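PDB 4H0A: uncharacterized protein from Staphylococcus aureus subsp. aureus, which is of unknown function but belongs to the CAP family of cysteine-rich secretory proteins, joining a CAP domain to a CAP-associated N-terminal region. Local coordinates for residues Y158-R170 with P283-R296. Residues are numbered along the deposited sequence; the frame is centred on the assembly and turned at random.
Sequences YSDQQSKKVLSVR and PTLIHSWMNSDIHR. With EDO (1,2-ethanediol), chain C.
Strand 166-170 of an antiparallel hairpin runs nearly antiparallel to helix 283-290; their axes come within 11.2 Å at closest, with 157° between their directions, and Tyr-158 faces His-287 while Arg-170 faces Pro-283. The buried contact joins the seven-stranded sheet of the CAP-associated N-terminal region to a helix of the CAP domain. In the hairpin, Leu-167 and Ser-168 sit opposite the single Tyr-158 in a classic beta bulge. With CG anti to its carbonyl carbon (chi1 -62°), Tyr-158 extends its ring to the helix, CD1 lying 3.8 Å from His-287 CB; the two rings are oblique, and His-287 NE2 is held by Thr-144. A water bound to Tyr-158 OH donates to Thr-284 OG1, which also bonds to Asp-281. Pro-283 CB lies over one face of the Arg-170 guanidinium, whose NH1 pairs with Asp-281 too and donates to an ethanediol O1. Leu-167 CD1 and the selenomethionine Met-290 CE meet tip to tip at 3.9 Å. At the turn, Asp-160 OD2 accepts from Ser-163 OG and N on opposite faces of the carboxylate plane in an Asx motif, and pairs with Lys-220. Asp-160 OD1 lies 3.7 Å from NH1 of one of two Arg-296 conformers, a long salt bridge. The closest CA pair joins Gln-161 to Asn-291, whose ND2 donates to His-287 O at 2.7 Å (N-H...O angle 153°).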
loop_
_atom_site.group_PDB
_atom_site.type_symbol
_atom_site.label_atom_id
_atom_site.label_comp_id
_atom_site.label_asym_id
_atom_site.label_seq_id
_atom_site.Cartn_x
_atom_site.Cartn_y
_atom_site.Cartn_z
ATOM N N TYR A 158 -5.469 -2.584 -7.829
ATOM C CA TYR A 158 -5.232 -1.144 -7.755
ATOM C C TYR A 158 -5.068 -0.562 -9.133
ATOM O O TYR A 158 -4.187 -1.004 -9.865
ATOM C CB TYR A 158 -3.981 -0.861 -6.923
ATOM C CG TYR A 158 -4.118 -1.341 -5.498
ATOM C CD1 TYR A 158 -4.862 -0.626 -4.571
ATOM C CD2 TYR A 158 -3.530 -2.531 -5.082
ATOM C CE1 TYR A 158 -4.996 -1.063 -3.254
ATOM C CE2 TYR A 158 -3.664 -2.985 -3.772
ATOM C CZ TYR A 158 -4.382 -2.240 -2.854
ATOM O OH TYR A 158 -4.488 -2.691 -1.561
ATOM N N SER A 159 -5.901 0.422 -9.490
ATOM C CA SER A 159 -5.830 1.075 -10.803
ATOM C C SER A 159 -5.613 2.544 -10.656
ATOM O O SER A 159 -5.936 3.134 -9.624
ATOM C CB SER A 159 -7.100 0.861 -11.619
ATOM O OG SER A 159 -7.413 -0.512 -11.771
ATOM N N ASP A 160 -5.126 3.144 -11.733
ATOM C CA ASP A 160 -4.849 4.563 -11.795
ATOM C C ASP A 160 -6.132 5.296 -12.199
ATOM O O ASP A 160 -6.805 4.873 -13.135
ATOM C CB ASP A 160 -3.726 4.785 -12.814
ATOM C CG ASP A 160 -2.999 6.107 -12.711
ATOM O OD1 ASP A 160 -2.608 6.480 -11.592
ATOM O OD2 ASP A 160 -2.793 6.754 -13.761
ATOM N N GLN A 161 -6.473 6.385 -11.508
ATOM C CA GLN A 161 -7.677 7.156 -11.829
ATOM C C GLN A 161 -7.485 7.919 -13.163
ATOM O O GLN A 161 -8.466 8.199 -13.845
ATOM C CB GLN A 161 -8.016 8.128 -10.678
ATOM C CG GLN A 161 -9.504 8.383 -10.477
ATOM C CD GLN A 161 -9.745 9.160 -9.200
ATOM O OE1 GLN A 161 -9.153 10.224 -8.980
ATOM N NE2 GLN A 161 -10.610 8.656 -8.322
ATOM N N GLN A 162 -6.219 8.224 -13.536
ATOM C CA GLN A 162 -5.882 8.938 -14.770
ATOM C C GLN A 162 -5.705 7.984 -15.950
ATOM O O GLN A 162 -6.400 8.139 -16.948
ATOM C CB GLN A 162 -4.600 9.774 -14.591
ATOM C CG GLN A 162 -4.868 11.184 -14.077
ATOM C CD GLN A 162 -5.382 12.096 -15.160
ATOM O OE1 GLN A 162 -6.553 12.489 -15.168
ATOM N NE2 GLN A 162 -4.522 12.439 -16.108
ATOM N N SER A 163 -4.757 7.032 -15.870
ATOM C CA SER A 163 -4.510 6.104 -16.984
ATOM C C SER A 163 -5.518 4.947 -17.042
ATOM O O SER A 163 -5.661 4.356 -18.106
ATOM C CB SER A 163 -3.092 5.541 -16.927
ATOM O OG SER A 163 -2.828 4.838 -15.727
ATOM N N LYS A 164 -6.209 4.627 -15.929
ATOM C CA LYS A 164 -7.179 3.529 -15.851
ATOM C C LYS A 164 -6.510 2.169 -16.140
ATOM O O LYS A 164 -7.162 1.256 -16.637
ATOM C CB LYS A 164 -8.392 3.787 -16.770
ATOM C CG LYS A 164 -9.009 5.162 -16.539
ATOM C CD LYS A 164 -10.474 5.227 -16.951
ATOM C CE LYS A 164 -11.076 6.584 -16.688
ATOM N NZ LYS A 164 -12.550 6.585 -16.896
ATOM N N LYS A 165 -5.237 2.013 -15.748
ATOM C CA LYS A 165 -4.487 0.774 -15.932
ATOM C C LYS A 165 -4.167 0.147 -14.585
ATOM O O LYS A 165 -4.015 0.876 -13.609
ATOM C CB LYS A 165 -3.188 1.045 -16.704
ATOM C CG LYS A 165 -3.422 1.497 -18.135
ATOM C CD LYS A 165 -2.111 1.650 -18.895
ATOM C CE LYS A 165 -2.337 1.973 -20.356
ATOM N NZ LYS A 165 -1.083 1.853 -21.147
ATOM N N VAL A 166 -4.018 -1.194 -14.542
ATOM C CA VAL A 166 -3.688 -1.921 -13.317
ATOM C C VAL A 166 -2.241 -1.587 -12.897
ATOM O O VAL A 166 -1.307 -1.753 -13.689
ATOM C CB VAL A 166 -3.887 -3.451 -13.474
ATOM C CG1 VAL A 166 -3.365 -4.205 -12.238
ATOM C CG2 VAL A 166 -5.353 -3.779 -13.727
ATOM N N LEU A 167 -2.079 -1.106 -11.654
ATOM C CA LEU A 167 -0.782 -0.721 -11.096
ATOM C C LEU A 167 -0.167 -1.826 -10.271
ATOM O O LEU A 167 1.052 -2.012 -10.270
ATOM C CB LEU A 167 -0.957 0.508 -10.193
ATOM C CG LEU A 167 -1.507 1.767 -10.863
ATOM C CD1 LEU A 167 -1.972 2.757 -9.817
ATOM C CD2 LEU A 167 -0.469 2.388 -11.796
ATOM N N SER A 168 -1.003 -2.512 -9.499
ATOM C CA SER A 168 -0.548 -3.541 -8.578
ATOM C C SER A 168 -1.724 -4.411 -8.172
ATOM O O SER A 168 -2.876 -4.031 -8.399
ATOM C CB SER A 168 0.074 -2.873 -7.348
ATOM O OG SER A 168 -0.810 -1.937 -6.754
ATOM N N VAL A 169 -1.447 -5.591 -7.625
ATOM C CA VAL A 169 -2.497 -6.500 -7.152
ATOM C C VAL A 169 -2.091 -7.050 -5.805
ATOM O O VAL A 169 -0.922 -7.393 -5.613
ATOM C CB VAL A 169 -2.783 -7.661 -8.141
ATOM C CG1 VAL A 169 -3.894 -8.576 -7.610
ATOM C CG2 VAL A 169 -3.126 -7.134 -9.533
ATOM N N ARG A 170 -3.046 -7.157 -4.876
ATOM C CA ARG A 170 -2.801 -7.806 -3.599
ATOM C C ARG A 170 -3.746 -8.971 -3.491
ATOM O O ARG A 170 -4.957 -8.754 -3.474
ATOM C CB ARG A 170 -2.958 -6.869 -2.387
ATOM C CG ARG A 170 -2.904 -7.638 -1.042
ATOM C CD ARG A 170 -2.490 -6.759 0.112
ATOM N NE ARG A 170 -3.475 -5.711 0.372
ATOM C CZ ARG A 170 -3.268 -4.663 1.164
ATOM N NH1 ARG A 170 -2.112 -4.524 1.809
ATOM N NH2 ARG A 170 -4.216 -3.754 1.329
ATOM N N PRO A 283 -0.040 -0.219 0.908
ATOM C CA PRO A 283 -0.843 -0.253 -0.331
ATOM C C PRO A 283 -2.133 0.570 -0.246
ATOM O O PRO A 283 -2.467 1.252 -1.214
ATOM C CB PRO A 283 -1.142 -1.746 -0.501
ATOM C CG PRO A 283 0.092 -2.405 0.083
ATOM C CD PRO A 283 0.345 -1.584 1.325
ATOM N N THR A 284 -2.837 0.563 0.913
ATOM C CA THR A 284 -4.069 1.355 1.046
ATOM C C THR A 284 -3.748 2.845 1.044
ATOM O O THR A 284 -4.441 3.616 0.387
ATOM C CB THR A 284 -4.854 0.979 2.312
ATOM O OG1 THR A 284 -5.044 -0.427 2.312
ATOM C CG2 THR A 284 -6.210 1.672 2.385
ATOM N N LEU A 285 -2.733 3.250 1.797
ATOM C CA LEU A 285 -2.300 4.650 1.833
ATOM C C LEU A 285 -1.922 5.169 0.435
ATOM O O LEU A 285 -2.330 6.263 0.070
ATOM C CB LEU A 285 -1.076 4.793 2.763
ATOM C CG LEU A 285 -0.446 6.184 2.767
ATOM C CD1 LEU A 285 -1.300 7.180 3.527
ATOM C CD2 LEU A 285 0.902 6.113 3.269
ATOM N N ILE A 286 -1.090 4.416 -0.303
ATOM C CA ILE A 286 -0.640 4.809 -1.648
ATOM C C ILE A 286 -1.842 4.912 -2.588
ATOM O O ILE A 286 -1.903 5.857 -3.370
ATOM C CB ILE A 286 0.439 3.834 -2.177
ATOM C CG1 ILE A 286 1.756 4.050 -1.381
ATOM C CG2 ILE A 286 0.657 3.990 -3.713
ATOM C CD1 ILE A 286 2.619 5.258 -1.834
ATOM N N HIS A 287 -2.802 3.980 -2.492
ATOM C CA HIS A 287 -4.019 4.050 -3.302
ATOM C C HIS A 287 -4.758 5.383 -3.067
ATOM O O HIS A 287 -5.240 5.981 -4.032
ATOM C CB HIS A 287 -4.958 2.862 -3.005
ATOM C CG HIS A 287 -6.334 3.046 -3.568
ATOM N ND1 HIS A 287 -7.375 3.505 -2.783
ATOM C CD2 HIS A 287 -6.771 2.920 -4.842
ATOM C CE1 HIS A 287 -8.417 3.602 -3.588
ATOM N NE2 HIS A 287 -8.099 3.271 -4.838
ATOM N N SER A 288 -4.864 5.836 -1.801
ATOM C CA SER A 288 -5.558 7.089 -1.496
ATOM C C SER A 288 -4.795 8.292 -2.047
ATOM O O SER A 288 -5.425 9.198 -2.585
ATOM C CB SER A 288 -5.789 7.238 0.004
ATOM O OG SER A 288 -6.707 6.251 0.445
ATOM N N TRP A 289 -3.448 8.282 -1.984
ATOM C CA TRP A 289 -2.653 9.377 -2.561
ATOM C C TRP A 289 -2.718 9.348 -4.095
ATOM O O TRP A 289 -2.881 10.399 -4.715
ATOM C CB TRP A 289 -1.193 9.318 -2.082
ATOM C CG TRP A 289 -1.001 9.687 -0.640
ATOM C CD1 TRP A 289 -1.958 10.087 0.246
ATOM C CD2 TRP A 289 0.229 9.645 0.091
ATOM N NE1 TRP A 289 -1.392 10.336 1.471
ATOM C CE2 TRP A 289 -0.059 10.031 1.418
ATOM C CE3 TRP A 289 1.549 9.316 -0.244
ATOM C CZ2 TRP A 289 0.936 10.138 2.397
ATOM C CZ3 TRP A 289 2.534 9.432 0.724
ATOM C CH2 TRP A 289 2.224 9.835 2.027
HETATM N N MSE A 290 -2.646 8.151 -4.702
HETATM C CA MSE A 290 -2.725 7.995 -6.163
HETATM C C MSE A 290 -4.101 8.436 -6.718
HETATM O O MSE A 290 -4.181 8.789 -7.892
HETATM C CB MSE A 290 -2.473 6.525 -6.580
HETATM C CG MSE A 290 -1.019 6.026 -6.399
HETATM SE SE MSE A 290 0.238 6.840 -7.605
HETATM C CE MSE A 290 -0.510 6.343 -9.310
ATOM N N ASN A 291 -5.178 8.412 -5.890
ATOM C CA ASN A 291 -6.529 8.790 -6.336
ATOM C C ASN A 291 -6.920 10.212 -5.887
ATOM O O ASN A 291 -8.089 10.590 -5.975
ATOM C CB ASN A 291 -7.538 7.745 -5.874
ATOM C CG ASN A 291 -7.414 6.484 -6.693
ATOM O OD1 ASN A 291 -8.210 6.238 -7.586
ATOM N ND2 ASN A 291 -6.378 5.685 -6.472
ATOM N N SER A 292 -5.921 11.020 -5.492
ATOM C CA SER A 292 -6.057 12.432 -5.166
ATOM C C SER A 292 -5.098 13.161 -6.093
ATOM O O SER A 292 -3.893 12.950 -5.976
ATOM C CB SER A 292 -5.735 12.677 -3.696
ATOM O OG SER A 292 -5.567 14.059 -3.426
ATOM N N ASP A 293 -5.617 13.943 -7.064
ATOM C CA ASP A 293 -4.800 14.634 -8.073
ATOM C C ASP A 293 -3.609 15.386 -7.471
ATOM O O ASP A 293 -2.489 15.264 -7.976
ATOM C CB ASP A 293 -5.661 15.627 -8.874
ATOM C CG ASP A 293 -4.884 16.384 -9.939
ATOM O OD1 ASP A 293 -4.320 15.725 -10.845
ATOM O OD2 ASP A 293 -4.811 17.632 -9.848
ATOM N N ILE A 294 -3.847 16.138 -6.388
ATOM C CA ILE A 294 -2.796 16.933 -5.753
ATOM C C ILE A 294 -1.711 15.993 -5.159
ATOM O O ILE A 294 -0.523 16.234 -5.379
ATOM C CB ILE A 294 -3.391 17.889 -4.679
ATOM C CG1 ILE A 294 -4.421 18.892 -5.284
ATOM C CG2 ILE A 294 -2.289 18.636 -3.935
ATOM C CD1 ILE A 294 -3.888 19.864 -6.367
ATOM N N HIS A 295 -2.103 14.934 -4.429
ATOM C CA HIS A 295 -1.128 13.988 -3.865
ATOM C C HIS A 295 -0.463 13.151 -4.981
ATOM O O HIS A 295 0.745 12.927 -4.916
ATOM C CB HIS A 295 -1.780 13.076 -2.817
ATOM C CG HIS A 295 -2.279 13.805 -1.604
ATOM N ND1 HIS A 295 -3.299 14.733 -1.690
ATOM C CD2 HIS A 295 -1.905 13.685 -0.309
ATOM C CE1 HIS A 295 -3.503 15.162 -0.452
ATOM N NE2 HIS A 295 -2.692 14.552 0.413
ATOM N N ARG A 296 -1.246 12.710 -5.996
ATOM C CA ARG A 296 -0.729 11.932 -7.129
ATOM C C ARG A 296 0.343 12.718 -7.883
ATOM O O ARG A 296 1.385 12.154 -8.210
ATOM C CB ARG A 296 -1.869 11.567 -8.095
ATOM C CG ARG A 296 -1.489 10.551 -9.187
ATOM C CD ARG A 296 -1.943 10.966 -10.585
ATOM N NE ARG A 296 -3.285 11.557 -10.603
ATOM C CZ ARG A 296 -4.432 10.882 -10.548
ATOM N NH1 ARG A 296 -4.431 9.554 -10.475
ATOM N NH2 ARG A 296 -5.590 11.530 -10.567
HETATM C C1 EDO C . 1.167 -5.169 2.754
HETATM O O1 EDO C . 0.483 -5.972 1.807
HETATM C C2 EDO C . 0.965 -5.899 4.108
HETATM O O2 EDO C . 1.555 -5.170 5.158
HETATM O O HOH W 1 -6.138 -1.239 0.126
#